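Hypothetical protein TTHA0068 (Thermus thermophilus, PDB 2CWY) is of unknown function but belongs to the DUF309 family and folds as a compact, all-helical single chain. Local coordinates at residues A[48-62]-A[82-94]. Numbering follows the deposited sequence.
Sequences ALHQRRLGRPGLRNL and RSLLQEARRRLGA
Leu-92, in the last turn of helix 81-92, enters as a knob the hole formed by Ala-48, Leu-49 and Arg-52 of helix 33-53 and Leu-62 of helix 59-69. Its CB lies beside Arg-52 NH2; CG, anti to the carbonyl carbon (chi1 -64°), meets Leu-49 CD2 and carries the two methyls toward Leu-49 and Leu-62. The two methyls then part. Leu-92 CD1 goes to Ala-48 CB, 3.8 Å away, and also touches Leu-62 CB; Leu-92 CD2 packs 3.5 Å from Leu-49 CD2 and lies against Arg-52 CG. Cut back to an alanine, Leu-92 would probably leave a gap among Ala-48, Leu-49 and Leu-62 and take away the methyl that packs on Arg-52 CG.

Arg-52 is bent at chi2 and chi3, which folds its guanidinium over Leu-92 CD2; the methyl faces one side of the group, toward its rim, while NH2 donates to Leu-92 O at 3.1 Å (N-H...O 156°). NH1 adds a weak bond to the same oxygen. Farther along, Leu-49 CD2 meets Arg-91 CB, the two side chains crossing at about a right angle; Arg-91 NE reaches Glu-87 OE1 in a salt bridge, and that oxygen also accepts from Trp-12 NE1. Leu-62 CD1 meets Leu-85 CD1 at 3.8 Å, and Leu-62 CD2 presses tightly on Ala-94 CB at 3.4 Å. Arg-89 gives its CG to Leu-62 and its NH2 to a salt bridge with Glu-66.

Gly-93, with positive phi, closes the helix in a Schellman motif. The contact thus joins the end of helix 81-92 to the end of helix 33-53 and the start of helix 59-69: an apolar leucine-alanine centre supplies most of the burial, while an arginine grips a carbonyl of the final turn, where its positive charge is likely to be favoured by the helix dipole.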
loop_
_atom_site.group_PDB
_atom_site.type_symbol
_atom_site.label_atom_id
_atom_site.label_comp_id
_atom_site.label_asym_id
_atom_site.label_seq_id
_atom_site.Cartn_x
_atom_site.Cartn_y
_atom_site.Cartn_z
ATOM N N ALA A 48 -5.118 1.590 -5.797
ATOM C CA ALA A 48 -5.220 2.814 -6.588
ATOM C C ALA A 48 -4.519 2.636 -7.930
ATOM O O ALA A 48 -5.064 2.979 -8.978
ATOM C CB ALA A 48 -4.589 3.979 -5.836
ATOM N N LEU A 49 -3.306 2.093 -7.900
ATOM C CA LEU A 49 -2.567 1.901 -9.137
ATOM C C LEU A 49 -3.213 0.863 -10.045
ATOM O O LEU A 49 -3.177 1.003 -11.275
ATOM C CB LEU A 49 -1.114 1.529 -8.829
ATOM C CG LEU A 49 -0.390 2.632 -8.058
ATOM C CD1 LEU A 49 1.046 2.200 -7.798
ATOM C CD2 LEU A 49 -0.418 3.933 -8.848
ATOM N N HIS A 50 -3.808 -0.170 -9.445
ATOM C CA HIS A 50 -4.490 -1.207 -10.218
ATOM C C HIS A 50 -5.693 -0.570 -10.925
ATOM O O HIS A 50 -5.920 -0.805 -12.111
ATOM C CB HIS A 50 -4.975 -2.333 -9.303
ATOM C CG HIS A 50 -5.824 -3.353 -10.001
ATOM N ND1 HIS A 50 -5.338 -4.172 -10.997
ATOM C CD2 HIS A 50 -7.135 -3.658 -9.870
ATOM C CE1 HIS A 50 -6.315 -4.937 -11.452
ATOM N NE2 HIS A 50 -7.416 -4.645 -10.785
ATOM N N GLN A 51 -6.461 0.239 -10.198
ATOM C CA GLN A 51 -7.615 0.893 -10.803
ATOM C C GLN A 51 -7.202 1.763 -11.975
ATOM O O GLN A 51 -7.853 1.762 -13.009
ATOM C CB GLN A 51 -8.364 1.747 -9.781
ATOM C CG GLN A 51 -9.193 0.932 -8.787
ATOM C CD GLN A 51 -10.279 0.114 -9.463
ATOM O OE1 GLN A 51 -11.167 0.663 -10.110
ATOM N NE2 GLN A 51 -10.218 -1.206 -9.303
ATOM N N ARG A 52 -6.109 2.498 -11.819
ATOM C CA ARG A 52 -5.668 3.374 -12.891
ATOM C C ARG A 52 -5.191 2.609 -14.120
ATOM O O ARG A 52 -5.321 3.090 -15.245
ATOM C CB ARG A 52 -4.619 4.355 -12.351
ATOM C CG ARG A 52 -5.322 5.466 -11.546
ATOM C CD ARG A 52 -5.926 6.508 -12.506
ATOM N NE ARG A 52 -4.817 7.161 -13.176
ATOM C CZ ARG A 52 -4.178 8.228 -12.709
ATOM N NH1 ARG A 52 -3.149 8.706 -13.380
ATOM N NH2 ARG A 52 -4.605 8.866 -11.629
ATOM N N ARG A 53 -4.681 1.404 -13.914
ATOM C CA ARG A 53 -4.243 0.578 -15.033
ATOM C C ARG A 53 -5.450 0.173 -15.872
ATOM O O ARG A 53 -5.331 -0.107 -17.075
ATOM C CB ARG A 53 -3.548 -0.682 -14.527
ATOM C CG ARG A 53 -2.049 -0.576 -14.431
ATOM C CD ARG A 53 -1.485 -1.969 -14.238
ATOM N NE ARG A 53 -0.030 -1.984 -14.215
ATOM C CZ ARG A 53 0.692 -3.091 -14.099
ATOM N NH1 ARG A 53 0.086 -4.267 -14.000
ATOM N NH2 ARG A 53 2.018 -3.025 -14.081
ATOM N N LEU A 54 -6.615 0.134 -15.233
ATOM C CA LEU A 54 -7.850 -0.223 -15.925
ATOM C C LEU A 54 -8.565 1.025 -16.448
ATOM O O LEU A 54 -9.690 0.937 -16.942
ATOM C CB LEU A 54 -8.786 -0.992 -14.976
ATOM C CG LEU A 54 -8.202 -2.288 -14.406
ATOM C CD1 LEU A 54 -9.136 -2.859 -13.366
ATOM C CD2 LEU A 54 -7.975 -3.279 -15.532
ATOM N N GLY A 55 -7.905 2.177 -16.338
ATOM C CA GLY A 55 -8.489 3.430 -16.786
ATOM C C GLY A 55 -9.587 3.925 -15.858
ATOM O O GLY A 55 -10.499 4.646 -16.273
ATOM N N ARG A 56 -9.504 3.528 -14.592
ATOM C CA ARG A 56 -10.496 3.909 -13.589
ATOM C C ARG A 56 -9.843 4.796 -12.527
ATOM O O ARG A 56 -8.632 4.764 -12.347
ATOM C CB ARG A 56 -11.096 2.642 -12.964
ATOM C CG ARG A 56 -11.847 1.780 -13.987
ATOM C CD ARG A 56 -12.200 0.394 -13.442
ATOM N NE ARG A 56 -13.008 0.456 -12.223
ATOM C CZ ARG A 56 -14.338 0.457 -12.197
ATOM N NH1 ARG A 56 -14.981 0.518 -11.036
ATOM N NH2 ARG A 56 -15.025 0.378 -13.333
ATOM N N PRO A 57 -10.640 5.612 -11.820
ATOM C CA PRO A 57 -10.147 6.526 -10.777
ATOM C C PRO A 57 -9.354 5.874 -9.648
ATOM O O PRO A 57 -9.765 4.840 -9.108
ATOM C CB PRO A 57 -11.428 7.167 -10.245
ATOM C CG PRO A 57 -12.357 7.100 -11.409
ATOM C CD PRO A 57 -12.100 5.733 -11.969
ATOM N N GLY A 58 -8.236 6.499 -9.290
ATOM C CA GLY A 58 -7.402 6.000 -8.211
ATOM C C GLY A 58 -7.288 6.943 -7.021
ATOM O O GLY A 58 -6.824 6.550 -5.949
ATOM N N LEU A 59 -7.715 8.194 -7.189
ATOM C CA LEU A 59 -7.604 9.167 -6.106
ATOM C C LEU A 59 -8.413 8.860 -4.860
ATOM O O LEU A 59 -8.011 9.248 -3.768
ATOM C CB LEU A 59 -7.957 10.575 -6.600
ATOM C CG LEU A 59 -6.771 11.454 -7.000
ATOM C CD1 LEU A 59 -5.921 11.748 -5.780
ATOM C CD2 LEU A 59 -5.956 10.765 -8.066
ATOM N N ARG A 60 -9.551 8.187 -5.009
ATOM C CA ARG A 60 -10.357 7.849 -3.835
ATOM C C ARG A 60 -9.542 6.888 -2.955
ATOM O O ARG A 60 -9.467 7.052 -1.731
ATOM C CB ARG A 60 -11.687 7.214 -4.263
ATOM C CG ARG A 60 -12.648 6.953 -3.106
ATOM C CD ARG A 60 -14.028 6.505 -3.604
ATOM N NE ARG A 60 -15.006 6.447 -2.516
ATOM C CZ ARG A 60 -16.280 6.094 -2.670
ATOM N NH1 ARG A 60 -16.741 5.763 -3.873
ATOM N NH2 ARG A 60 -17.097 6.068 -1.620
ATOM N N ASN A 61 -8.925 5.895 -3.590
ATOM C CA ASN A 61 -8.083 4.942 -2.881
ATOM C C ASN A 61 -6.856 5.646 -2.279
ATOM O O ASN A 61 -6.494 5.382 -1.133
ATOM C CB ASN A 61 -7.657 3.810 -3.829
ATOM C CG ASN A 61 -8.743 2.749 -4.004
ATOM O OD1 ASN A 61 -8.676 1.911 -4.911
ATOM N ND2 ASN A 61 -9.736 2.777 -3.133
ATOM N N LEU A 62 -6.223 6.553 -3.028
ATOM C CA LEU A 62 -5.062 7.274 -2.491
ATOM C C LEU A 62 -5.470 8.064 -1.245
ATOM O O LEU A 62 -4.754 8.059 -0.240
ATOM C CB LEU A 62 -4.472 8.242 -3.526
ATOM C CG LEU A 62 -3.366 9.155 -2.990
ATOM C CD1 LEU A 62 -2.208 8.321 -2.479
ATOM C CD2 LEU A 62 -2.903 10.104 -4.081
ATOM N N ARG A 82 6.731 5.981 3.598
ATOM C CA ARG A 82 6.742 7.344 3.065
ATOM C C ARG A 82 7.219 7.322 1.618
ATOM O O ARG A 82 6.687 8.037 0.773
ATOM C CB ARG A 82 7.660 8.242 3.899
ATOM C CG ARG A 82 7.094 8.624 5.242
ATOM C CD ARG A 82 5.998 9.662 5.089
ATOM N NE ARG A 82 5.668 10.280 6.371
ATOM C CZ ARG A 82 4.639 11.098 6.563
ATOM N NH1 ARG A 82 3.830 11.404 5.553
ATOM N NH2 ARG A 82 4.413 11.599 7.769
ATOM N N SER A 83 8.220 6.493 1.330
ATOM C CA SER A 83 8.750 6.377 -0.028
ATOM C C SER A 83 7.730 5.746 -0.970
ATOM O O SER A 83 7.552 6.193 -2.112
ATOM C CB SER A 83 10.030 5.532 -0.026
ATOM O OG SER A 83 10.463 5.265 -1.349
ATOM N N LEU A 84 7.061 4.700 -0.489
ATOM C CA LEU A 84 6.057 4.008 -1.288
ATOM C C LEU A 84 4.890 4.941 -1.602
ATOM O O LEU A 84 4.372 4.953 -2.710
ATOM C CB LEU A 84 5.546 2.777 -0.536
ATOM C CG LEU A 84 4.639 1.823 -1.307
ATOM C CD1 LEU A 84 5.326 1.362 -2.595
ATOM C CD2 LEU A 84 4.324 0.617 -0.408
ATOM N N LEU A 85 4.468 5.713 -0.608
ATOM C CA LEU A 85 3.370 6.660 -0.796
ATOM C C LEU A 85 3.814 7.736 -1.787
ATOM O O LEU A 85 3.029 8.170 -2.633
ATOM C CB LEU A 85 2.996 7.289 0.547
ATOM C CG LEU A 85 2.023 8.472 0.552
ATOM C CD1 LEU A 85 0.664 8.060 0.042
ATOM C CD2 LEU A 85 1.904 8.993 1.978
ATOM N N GLN A 86 5.069 8.169 -1.678
ATOM C CA GLN A 86 5.612 9.176 -2.597
ATOM C C GLN A 86 5.557 8.647 -4.026
ATOM O O GLN A 86 5.150 9.364 -4.943
ATOM C CB GLN A 86 7.061 9.504 -2.233
ATOM C CG GLN A 86 7.765 10.466 -3.201
ATOM C CD GLN A 86 9.160 10.820 -2.724
ATOM O OE1 GLN A 86 10.066 9.986 -2.744
ATOM N NE2 GLN A 86 9.334 12.050 -2.271
ATOM N N GLU A 87 5.953 7.388 -4.216
ATOM C CA GLU A 87 5.936 6.797 -5.549
ATOM C C GLU A 87 4.507 6.693 -6.084
ATOM O O GLU A 87 4.234 7.064 -7.231
ATOM C CB GLU A 87 6.591 5.408 -5.566
ATOM C CG GLU A 87 6.594 4.781 -6.984
ATOM C CD GLU A 87 7.057 3.331 -7.020
ATOM O OE1 GLU A 87 6.678 2.612 -7.972
ATOM O OE2 GLU A 87 7.805 2.904 -6.108
ATOM N N ALA A 88 3.595 6.188 -5.255
ATOM C CA ALA A 88 2.196 6.063 -5.670
ATOM C C ALA A 88 1.646 7.418 -6.095
ATOM O O ALA A 88 0.986 7.535 -7.135
ATOM C CB ALA A 88 1.354 5.506 -4.528
ATOM N N ARG A 89 1.899 8.440 -5.283
ATOM C CA ARG A 89 1.424 9.780 -5.601
ATOM C C ARG A 89 1.938 10.234 -6.960
ATOM O O ARG A 89 1.179 10.750 -7.779
ATOM C CB ARG A 89 1.861 10.770 -4.523
ATOM C CG ARG A 89 0.996 10.746 -3.274
ATOM C CD ARG A 89 1.650 11.548 -2.153
ATOM N NE ARG A 89 0.763 11.688 -0.999
ATOM C CZ ARG A 89 1.155 12.088 0.206
ATOM N NH1 ARG A 89 2.429 12.383 0.427
ATOM N NH2 ARG A 89 0.271 12.215 1.187
ATOM N N ARG A 90 3.222 10.035 -7.215
ATOM C CA ARG A 90 3.775 10.448 -8.496
ATOM C C ARG A 90 3.154 9.682 -9.652
ATOM O O ARG A 90 2.784 10.287 -10.667
ATOM C CB ARG A 90 5.294 10.303 -8.482
ATOM C CG ARG A 90 5.929 11.378 -7.646
ATOM C CD ARG A 90 7.419 11.184 -7.477
ATOM N NE ARG A 90 7.991 12.274 -6.691
ATOM C CZ ARG A 90 9.174 12.200 -6.095
ATOM N NH1 ARG A 90 9.892 11.094 -6.204
ATOM N NH2 ARG A 90 9.631 13.220 -5.383
ATOM N N ARG A 91 3.000 8.368 -9.498
ATOM C CA ARG A 91 2.389 7.565 -10.554
ATOM C C ARG A 91 0.940 7.974 -10.835
ATOM O O ARG A 91 0.456 7.832 -11.958
ATOM C CB ARG A 91 2.439 6.076 -10.206
ATOM C CG ARG A 91 3.832 5.461 -10.348
ATOM C CD ARG A 91 3.826 3.963 -10.071
ATOM N NE ARG A 91 5.159 3.385 -10.229
ATOM C CZ ARG A 91 5.729 3.132 -11.401
ATOM N NH1 ARG A 91 5.081 3.394 -12.526
ATOM N NH2 ARG A 91 6.958 2.624 -11.447
ATOM N N LEU A 92 0.251 8.476 -9.815
ATOM C CA LEU A 92 -1.136 8.891 -9.963
ATOM C C LEU A 92 -1.271 10.340 -10.396
ATOM O O LEU A 92 -2.372 10.800 -10.714
ATOM C CB LEU A 92 -1.892 8.680 -8.649
ATOM C CG LEU A 92 -2.017 7.224 -8.194
ATOM C CD1 LEU A 92 -2.655 7.157 -6.805
ATOM C CD2 LEU A 92 -2.831 6.448 -9.203
ATOM N N GLY A 93 -0.155 11.054 -10.415
ATOM C CA GLY A 93 -0.176 12.458 -10.787
ATOM C C GLY A 93 -0.767 13.283 -9.660
ATOM O O GLY A 93 -1.250 14.394 -9.877
ATOM N N ALA A 94 -0.718 12.735 -8.449
ATOM C CA ALA A 94 -1.262 13.395 -7.266
ATOM C C ALA A 94 -0.215 14.199 -6.496
ATOM O O ALA A 94 -0.257 15.444 -6.579
ATOM C CB ALA A 94 -1.893 12.354 -6.350
ATOM O OXT ALA A 94 0.641 13.579 -5.823
#